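Local atomic coordinates of ATP/GTP-binding site-containing protein A (Brucella abortus, PDB entry 6NTR), a protein that functions in the periplasm, where it maintains the integrity of the bacterial cell envelope. Residues 82-85 and 90-93; 105-110 and 115-120; 121-126 and 156-161. All coordinates share one frame; numbering follows the deposited sequence.

Interaction 1 (82-85 and 90-93)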
loop_
_atom_site.group_PDB
_atom_site.type_symbol
_atom_site.label_atom_id
_atom_site.label_comp_id
_atom_site.label_asym_id
_atom_site.label_seq_id
_atom_site.Cartn_x
_atom_site.Cartn_y
_atom_site.Cartn_z
ATOM N N VAL A 82 4.000 11.385 -6.361
ATOM C CA VAL A 82 3.892 11.311 -7.826
ATOM C C VAL A 82 3.311 9.954 -8.230
ATOM O O VAL A 82 3.860 8.911 -7.863
ATOM C CB VAL A 82 5.255 11.504 -8.551
ATOM C CG1 VAL A 82 5.078 11.626 -10.069
ATOM C CG2 VAL A 82 6.016 12.710 -8.064
ATOM N N ASN A 83 2.263 9.969 -9.053
ATOM C CA ASN A 83 1.625 8.743 -9.524
ATOM C C ASN A 83 1.635 8.683 -11.037
ATOM O O ASN A 83 0.883 9.415 -11.681
ATOM C CB ASN A 83 0.182 8.636 -9.042
ATOM C CG ASN A 83 0.060 7.819 -7.807
ATOM O OD1 ASN A 83 0.973 7.087 -7.436
ATOM N ND2 ASN A 83 -1.094 7.888 -7.187
ATOM N N LYS A 84 2.418 7.769 -11.601
ATOM C CA LYS A 84 2.384 7.515 -13.031
ATOM C C LYS A 84 1.819 6.130 -13.302
ATOM O O LYS A 84 2.124 5.170 -12.587
ATOM C CB LYS A 84 3.771 7.673 -13.669
ATOM C CG LYS A 84 4.020 9.061 -14.245
ATOM C CD LYS A 84 5.496 9.388 -14.447
ATOM C CE LYS A 84 5.651 10.861 -14.815
ATOM N NZ LYS A 84 7.048 11.345 -14.967
ATOM N N THR A 85 0.992 6.047 -14.346
ATOM C CA THR A 85 0.301 4.828 -14.746
ATOM C C THR A 85 0.456 4.653 -16.253
ATOM O O THR A 85 -0.008 5.499 -17.028
ATOM C CB THR A 85 -1.185 4.905 -14.366
ATOM O OG1 THR A 85 -1.312 5.330 -12.999
ATOM C CG2 THR A 85 -1.856 3.550 -14.535
ATOM N N GLU A 90 1.935 3.293 -22.635
ATOM C CA GLU A 90 1.567 4.671 -22.862
ATOM C C GLU A 90 1.168 5.308 -21.567
ATOM O O GLU A 90 0.398 4.731 -20.824
ATOM C CB GLU A 90 0.378 4.750 -23.790
ATOM C CG GLU A 90 0.464 3.846 -24.990
ATOM C CD GLU A 90 -0.741 3.978 -25.887
ATOM O OE1 GLU A 90 -1.724 4.624 -25.475
ATOM O OE2 GLU A 90 -0.702 3.429 -27.001
ATOM N N LEU A 91 1.659 6.508 -21.295
ATOM C CA LEU A 91 1.305 7.157 -20.053
ATOM C C LEU A 91 -0.104 7.644 -20.213
ATOM O O LEU A 91 -0.367 8.546 -20.982
ATOM C CB LEU A 91 2.211 8.351 -19.815
ATOM C CG LEU A 91 1.794 9.214 -18.638
ATOM C CD1 LEU A 91 2.002 8.441 -17.356
ATOM C CD2 LEU A 91 2.568 10.516 -18.590
ATOM N N VAL A 92 -1.017 7.043 -19.467
ATOM C CA VAL A 92 -2.409 7.423 -19.547
ATOM C C VAL A 92 -2.860 8.226 -18.358
ATOM O O VAL A 92 -3.897 8.867 -18.399
ATOM C CB VAL A 92 -3.319 6.200 -19.687
ATOM C CG1 VAL A 92 -3.278 5.358 -18.428
ATOM C CG2 VAL A 92 -4.735 6.647 -19.975
ATOM N N LYS A 93 -2.094 8.165 -17.285
ATOM C CA LYS A 93 -2.442 8.937 -16.118
ATOM C C LYS A 93 -1.242 9.368 -15.305
ATOM O O LYS A 93 -0.333 8.604 -15.089
ATOM C CB LYS A 93 -3.408 8.132 -15.241
ATOM C CG LYS A 93 -4.641 8.890 -14.798
ATOM C CD LYS A 93 -5.760 7.924 -14.444
ATOM C CE LYS A 93 -6.810 8.562 -13.544
ATOM N NZ LYS A 93 -8.201 8.325 -14.023
#

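Interaction 2 (105-110 and 115-120)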
loop_
_atom_site.group_PDB
_atom_site.type_symbol
_atom_site.label_atom_id
_atom_site.label_comp_id
_atom_site.label_asym_id
_atom_site.label_seq_id
_atom_site.Cartn_x
_atom_site.Cartn_y
_atom_site.Cartn_z
ATOM N N LYS A 105 -6.311 20.094 9.476
ATOM C CA LYS A 105 -6.970 19.939 8.210
ATOM C C LYS A 105 -5.913 19.439 7.275
ATOM O O LYS A 105 -4.736 19.554 7.566
ATOM C CB LYS A 105 -7.510 21.276 7.717
ATOM C CG LYS A 105 -6.480 22.393 7.603
ATOM C CD LYS A 105 -7.030 23.540 6.763
ATOM C CE LYS A 105 -6.366 24.874 7.066
ATOM N NZ LYS A 105 -7.195 26.025 6.606
ATOM N N THR A 106 -6.324 18.856 6.166
ATOM C CA THR A 106 -5.356 18.403 5.205
ATOM C C THR A 106 -5.520 19.223 3.937
ATOM O O THR A 106 -6.500 19.069 3.223
ATOM C CB THR A 106 -5.547 16.916 4.896
ATOM O OG1 THR A 106 -6.941 16.625 4.841
ATOM C CG2 THR A 106 -4.909 16.081 5.963
ATOM N N VAL A 107 -4.545 20.085 3.661
ATOM C CA VAL A 107 -4.532 20.892 2.449
ATOM C C VAL A 107 -3.702 20.169 1.392
ATOM O O VAL A 107 -2.517 19.878 1.598
ATOM C CB VAL A 107 -3.996 22.304 2.728
ATOM C CG1 VAL A 107 -2.730 22.244 3.561
ATOM C CG2 VAL A 107 -3.741 23.036 1.425
ATOM N N VAL A 108 -4.335 19.860 0.267
ATOM C CA VAL A 108 -3.733 19.066 -0.794
ATOM C C VAL A 108 -3.503 19.966 -1.995
ATOM O O VAL A 108 -4.461 20.481 -2.582
ATOM C CB VAL A 108 -4.621 17.876 -1.176
ATOM C CG1 VAL A 108 -3.981 17.096 -2.297
ATOM C CG2 VAL A 108 -4.852 16.991 0.021
ATOM N N LYS A 109 -2.241 20.129 -2.379
ATOM C CA LYS A 109 -1.864 20.957 -3.516
ATOM C C LYS A 109 -1.353 20.065 -4.634
ATOM O O LYS A 109 -0.309 19.425 -4.482
ATOM C CB LYS A 109 -0.805 21.971 -3.108
ATOM C CG LYS A 109 -1.368 23.113 -2.300
ATOM C CD LYS A 109 -0.313 23.737 -1.419
ATOM C CE LYS A 109 -0.338 25.257 -1.529
ATOM N NZ LYS A 109 -0.396 25.756 -2.934
ATOM N N LEU A 110 -2.076 20.042 -5.754
ATOM C CA LEU A 110 -1.815 19.137 -6.869
ATOM C C LEU A 110 -1.263 19.884 -8.077
ATOM O O LEU A 110 -1.817 20.904 -8.493
ATOM C CB LEU A 110 -3.084 18.398 -7.283
ATOM C CG LEU A 110 -3.632 17.407 -6.272
ATOM C CD1 LEU A 110 -4.935 16.874 -6.796
ATOM C CD2 LEU A 110 -2.647 16.298 -6.047
ATOM N N GLU A 115 -4.194 21.891 -11.917
ATOM C CA GLU A 115 -3.566 22.600 -10.808
ATOM C C GLU A 115 -4.646 22.982 -9.799
ATOM O O GLU A 115 -5.427 23.906 -10.049
ATOM C CB GLU A 115 -2.826 23.830 -11.322
ATOM C CG GLU A 115 -1.334 23.780 -11.105
ATOM C CD GLU A 115 -0.666 25.069 -11.495
ATOM O OE1 GLU A 115 -0.786 25.472 -12.670
ATOM O OE2 GLU A 115 -0.036 25.692 -10.618
ATOM N N ASN A 116 -4.689 22.287 -8.652
ATOM C CA ASN A 116 -5.797 22.474 -7.723
ATOM C C ASN A 116 -5.383 22.262 -6.274
ATOM O O ASN A 116 -4.512 21.449 -5.966
ATOM C CB ASN A 116 -6.951 21.528 -8.031
ATOM C CG ASN A 116 -8.245 22.005 -7.429
ATOM O OD1 ASN A 116 -8.251 22.761 -6.456
ATOM N ND2 ASN A 116 -9.354 21.587 -8.016
ATOM N N THR A 117 -6.075 22.977 -5.389
ATOM C CA THR A 117 -5.909 22.904 -3.943
ATOM C C THR A 117 -7.154 22.318 -3.303
ATOM O O THR A 117 -8.276 22.573 -3.742
ATOM C CB THR A 117 -5.677 24.282 -3.330
ATOM O OG1 THR A 117 -4.770 25.028 -4.150
ATOM C CG2 THR A 117 -5.135 24.163 -1.907
ATOM N N LEU A 118 -6.955 21.561 -2.231
ATOM C CA LEU A 118 -8.074 20.917 -1.560
ATOM C C LEU A 118 -7.836 20.930 -0.066
ATOM O O LEU A 118 -6.860 20.349 0.413
ATOM C CB LEU A 118 -8.259 19.492 -2.059
ATOM C CG LEU A 118 -8.946 19.455 -3.417
ATOM C CD1 LEU A 118 -9.117 18.024 -3.861
ATOM C CD2 LEU A 118 -10.281 20.186 -3.317
ATOM N N ASP A 119 -8.719 21.600 0.659
ATOM C CA ASP A 119 -8.800 21.414 2.097
ATOM C C ASP A 119 -9.559 20.125 2.387
ATOM O O ASP A 119 -10.727 19.987 2.006
ATOM C CB ASP A 119 -9.487 22.602 2.759
ATOM C CG ASP A 119 -8.507 23.581 3.329
ATOM O OD1 ASP A 119 -7.353 23.161 3.543
ATOM O OD2 ASP A 119 -8.881 24.748 3.586
ATOM N N LEU A 120 -8.904 19.181 3.053
ATOM C CA LEU A 120 -9.539 17.933 3.433
ATOM C C LEU A 120 -9.487 17.757 4.945
ATOM O O LEU A 120 -8.872 18.545 5.670
ATOM C CB LEU A 120 -8.874 16.736 2.748
ATOM C CG LEU A 120 -9.025 16.549 1.251
ATOM C CD1 LEU A 120 -8.457 15.204 0.869
ATOM C CD2 LEU A 120 -10.485 16.646 0.896
#

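Interaction 3 (121-126 and 156-161)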
loop_
_atom_site.group_PDB
_atom_site.type_symbol
_atom_site.label_atom_id
_atom_site.label_comp_id
_atom_site.label_asym_id
_atom_site.label_seq_id
_atom_site.Cartn_x
_atom_site.Cartn_y
_atom_site.Cartn_z
ATOM N N LYS A 121 -10.138 16.697 5.413
ATOM C CA LYS A 121 -10.198 16.362 6.826
ATOM C C LYS A 121 -8.809 16.037 7.323
ATOM O O LYS A 121 -8.061 15.366 6.646
ATOM C CB LYS A 121 -11.131 15.159 7.011
ATOM C CG LYS A 121 -11.002 14.418 8.335
ATOM C CD LYS A 121 -11.635 13.033 8.283
ATOM C CE LYS A 121 -12.973 13.051 7.571
ATOM N NZ LYS A 121 -13.298 11.761 6.903
ATOM N N GLY A 122 -8.463 16.499 8.512
ATOM C CA GLY A 122 -7.147 16.237 9.051
ATOM C C GLY A 122 -6.934 14.756 9.210
ATOM O O GLY A 122 -7.830 14.046 9.639
ATOM N N THR A 123 -5.743 14.282 8.868
ATOM C CA THR A 123 -5.447 12.858 8.931
ATOM C C THR A 123 -3.989 12.548 9.165
ATOM O O THR A 123 -3.281 13.320 9.768
ATOM C CB THR A 123 -5.976 12.114 7.691
ATOM O OG1 THR A 123 -5.835 10.708 7.876
ATOM C CG2 THR A 123 -5.220 12.510 6.481
ATOM N N GLN A 124 -3.567 11.378 8.717
ATOM C CA GLN A 124 -2.191 10.926 8.833
ATOM C C GLN A 124 -1.719 10.394 7.476
ATOM O O GLN A 124 -2.500 10.260 6.557
ATOM C CB GLN A 124 -1.987 9.931 9.966
ATOM C CG GLN A 124 -2.763 8.646 9.841
ATOM C CD GLN A 124 -2.265 7.584 10.783
ATOM O OE1 GLN A 124 -1.256 7.751 11.443
ATOM N NE2 GLN A 124 -2.972 6.482 10.840
ATOM N N PHE A 125 -0.432 10.154 7.352
ATOM C CA PHE A 125 0.113 9.682 6.106
ATOM C C PHE A 125 0.627 8.278 6.265
ATOM O O PHE A 125 0.751 7.786 7.351
ATOM C CB PHE A 125 1.139 10.662 5.520
ATOM C CG PHE A 125 0.589 12.030 5.259
ATOM C CD1 PHE A 125 -0.476 12.207 4.451
ATOM C CD2 PHE A 125 1.128 13.117 5.861
ATOM C CE1 PHE A 125 -0.996 13.450 4.221
ATOM C CE2 PHE A 125 0.620 14.362 5.638
ATOM C CZ PHE A 125 -0.447 14.532 4.819
ATOM N N PRO A 126 1.022 7.656 5.156
ATOM C CA PRO A 126 1.366 6.239 5.177
ATOM C C PRO A 126 2.442 5.802 6.133
ATOM O O PRO A 126 2.257 4.752 6.725
ATOM C CB PRO A 126 1.830 5.987 3.748
ATOM C CG PRO A 126 1.031 6.937 2.945
ATOM C CD PRO A 126 0.903 8.168 3.784
ATOM N N ASP A 156 -7.527 12.779 -3.947
ATOM C CA ASP A 156 -8.487 13.798 -3.579
ATOM C C ASP A 156 -9.349 13.431 -2.378
ATOM O O ASP A 156 -10.473 13.898 -2.281
ATOM C CB ASP A 156 -9.394 14.060 -4.766
ATOM C CG ASP A 156 -9.798 12.792 -5.472
ATOM O OD1 ASP A 156 -9.332 11.711 -5.064
ATOM O OD2 ASP A 156 -10.584 12.871 -6.433
ATOM N N ARG A 157 -8.862 12.589 -1.481
ATOM C CA ARG A 157 -9.681 12.253 -0.325
ATOM C C ARG A 157 -9.006 11.550 0.832
ATOM O O ARG A 157 -7.879 11.117 0.735
ATOM C CB ARG A 157 -10.902 11.462 -0.755
ATOM C CG ARG A 157 -10.689 9.976 -0.754
ATOM C CD ARG A 157 -10.163 9.526 -2.088
ATOM N NE ARG A 157 -10.372 8.110 -2.294
ATOM C CZ ARG A 157 -11.511 7.596 -2.720
ATOM N NH1 ARG A 157 -11.629 6.295 -2.894
ATOM N NH2 ARG A 157 -12.527 8.388 -2.979
ATOM N N VAL A 158 -9.719 11.490 1.950
ATOM C CA VAL A 158 -9.284 10.752 3.129
ATOM C C VAL A 158 -10.043 9.438 3.169
ATOM O O VAL A 158 -11.248 9.391 2.879
ATOM C CB VAL A 158 -9.511 11.567 4.409
ATOM C CG1 VAL A 158 -10.926 12.077 4.461
ATOM C CG2 VAL A 158 -9.234 10.713 5.604
ATOM N N VAL A 159 -9.337 8.355 3.475
ATOM C CA VAL A 159 -9.934 7.033 3.496
ATOM C C VAL A 159 -9.975 6.542 4.925
ATOM O O VAL A 159 -8.994 6.672 5.663
ATOM C CB VAL A 159 -9.167 6.038 2.614
ATOM C CG1 VAL A 159 -9.385 6.369 1.172
ATOM C CG2 VAL A 159 -7.694 6.011 2.975
ATOM N N ALA A 160 -11.108 5.963 5.304
ATOM C CA ALA A 160 -11.246 5.295 6.583
ATOM C C ALA A 160 -10.696 3.879 6.458
ATOM O O ALA A 160 -11.059 3.157 5.524
ATOM C CB ALA A 160 -12.714 5.264 6.997
ATOM N N THR A 161 -9.816 3.504 7.370
ATOM C CA THR A 161 -9.234 2.179 7.368
ATOM C C THR A 161 -9.471 1.454 8.696
ATOM O O THR A 161 -9.202 1.992 9.749
ATOM C CB THR A 161 -7.730 2.224 7.043
ATOM O OG1 THR A 161 -6.993 2.657 8.184
ATOM C CG2 THR A 161 -7.463 3.170 5.903
#

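Interaction 1 (82-85 and 90-93)
Thr85 and Lys93 stand side by side on one face of the sheet, their side chains setting out in the same direction with CB to CB 4.0 Å apart. The hydroxyl-bearing branch of Thr85 lies on the flank of Lys93, OG1 of Thr85 lying 4.2 Å from CB of Lys93, while the lysine chain beyond runs off from strand 82-85. Lys84 and Leu91 meet differently: their chains cross at a slant, and it is the aliphatic root of the lysine that is touched, CG of Lys84 lying 3.8 Å from CD1 of Leu91. With CG of Leu91 anti to its backbone N (chi1 172°), the leucine swings its branched end back to the neighbouring strand, where the same CD1 also packs on the carbonyl oxygen of Thr85. Val92 adds CG1, 3.6 Å from Thr85 O. That one oxygen is therefore dressed by two methyl groups and gripped by two backbone amides: Val92 N bonds to it at 3.1 Å, and Lys93 N adds a weak bond at 3.4 Å. In return, Thr85 N donates to Lys93 O over 3.0 Å. The carbonyl of Lys93 also receives the CA-H of Lys84, 3.6 Å from CA to O. Behind Thr85, strand 62-72 supplies Thr64 and Gln66 as further neighbours, whereas Leu91, Val92 and Lys93 are largely exposed. The two short segments diverge strongly, their N-to-C directions 125° apart, consistent with the local twist a bulge brings. Two consecutive residues, Val92 and Lys93, thus face the single Thr85, which defines a classic beta bulge close to the turn of the hairpin formed by strands 78-87 and 90-102.

Interaction 2 (105-110 and 115-120)
Lys105 opens the contact by crossing Asp119 at a slant: its CD lies 3.3 Å from OD1, and its NZ reaches OD2 only as a long salt bridge of 3.7 Å. Asp103 is a second partner of the ammonium group, also long and weak. Thr106 pairs with Leu120, its N donating to Leu120 O, while its hydroxyl is bound to the backbone oxygen of Lys121. Val107 has turned to the other face, beside Asp119 and Thr117. With CG2 anti to the backbone N, this valine sends that methyl along the strand to CG2 of Thr117, 3.8 Å away, the two side chains pointing the same way. Its CB also rests 3.6 Å from OD1 of Asp119.

The strands form an antiparallel beta hairpin, strand 105-112 with strand 116-121, in which hydrogen-bonded and non-hydrogen-bonded pairs alternate.

Val108 returns to the face of Thr106 and makes the apolar centre of the contact. Its CB lies 4.1 Å from CB of Leu118, and its CG2 meets CD1 of Leu120 at an angle; Ala99 and Phe149 pack nearby. Its N and O bond to Leu118 O and N. Lys109, on the Val107 face, lays CG beside CG2 of Thr117 at 3.9 Å before its chain bends at chi3 and chi4. Leu110 makes the last pair of these segments, with Asn116: its N donates to Asn116 O at 2.8 Å, its O accepts from Asn116 N, and its CB sits 3.6 Å from Asn116 O.

Interaction 3 (121-126 and 156-161)
Val158 is wedged between Lys121 and Thr123, one methyl for each. The close side belongs to CG1, over which the lysine chain passes at about a right angle. Four lysine atoms touch this methyl: CB and CD at 4.0 Å, CE at 3.8 Å and NZ nearest, 3.4 Å from CG1. The bend at chi3 of Lys121 (-43°) turns the outer chain so that CE and NZ lie against the methyl as well. The other branch is met more lightly. With chi1 of Val158 at 51°, CG2 is anti to the backbone N and faces Thr123, whose side chain slides past it in the opposite direction; OG1 and CB of Thr123 each stay 4.1 Å from that methyl. The threonine hydroxyl has its polar partner elsewhere, in a hydrogen bond with the hydroxyl of Thr147, and it also receives a weak bond from the N of Gln124 within its own segment.

Burial differs sharply across this small contact. Val158 is buried, with Thr147 of strand 143-148 also against it, whereas Lys121 is exposed and covers the valine from the solvent side. No hydrogen bond joins the two segments, and only these three residues touch. Past Thr123 the chain leads to Phe125, the N-cap of helix 126-138; the ring of Phe125 stacks with that of Phe79.

This is plain, partly buried packing: the connection from strand 116-121 to helix 126-138 lies against the entry to strand 159-165, within the beta-barrel-like fold of the protein.

The three contacts follow one another along the chain. Interaction 1 closes before interaction 2 opens, and their hairpins are consecutive: strand 90-102 pairs next with strand 105-112, although the two centres are 20 Å apart and their nearest atoms about 8 Å. Interactions 2 and 3 touch, with centres 12 Å apart. The chain leaves strand 116-121 straight into segment 121-126, and Leu120 CD1 packs 3.4 Å from Arg157 CA. Interaction 3, whose centre is 22 Å from that of interaction 1, joins the end of this run of hairpins to the residue leading into strand 159-165, which pairs with strands 143-148 and 187-195, so a contact between parts 30 residues apart in sequence adds to the pairing of successive strands.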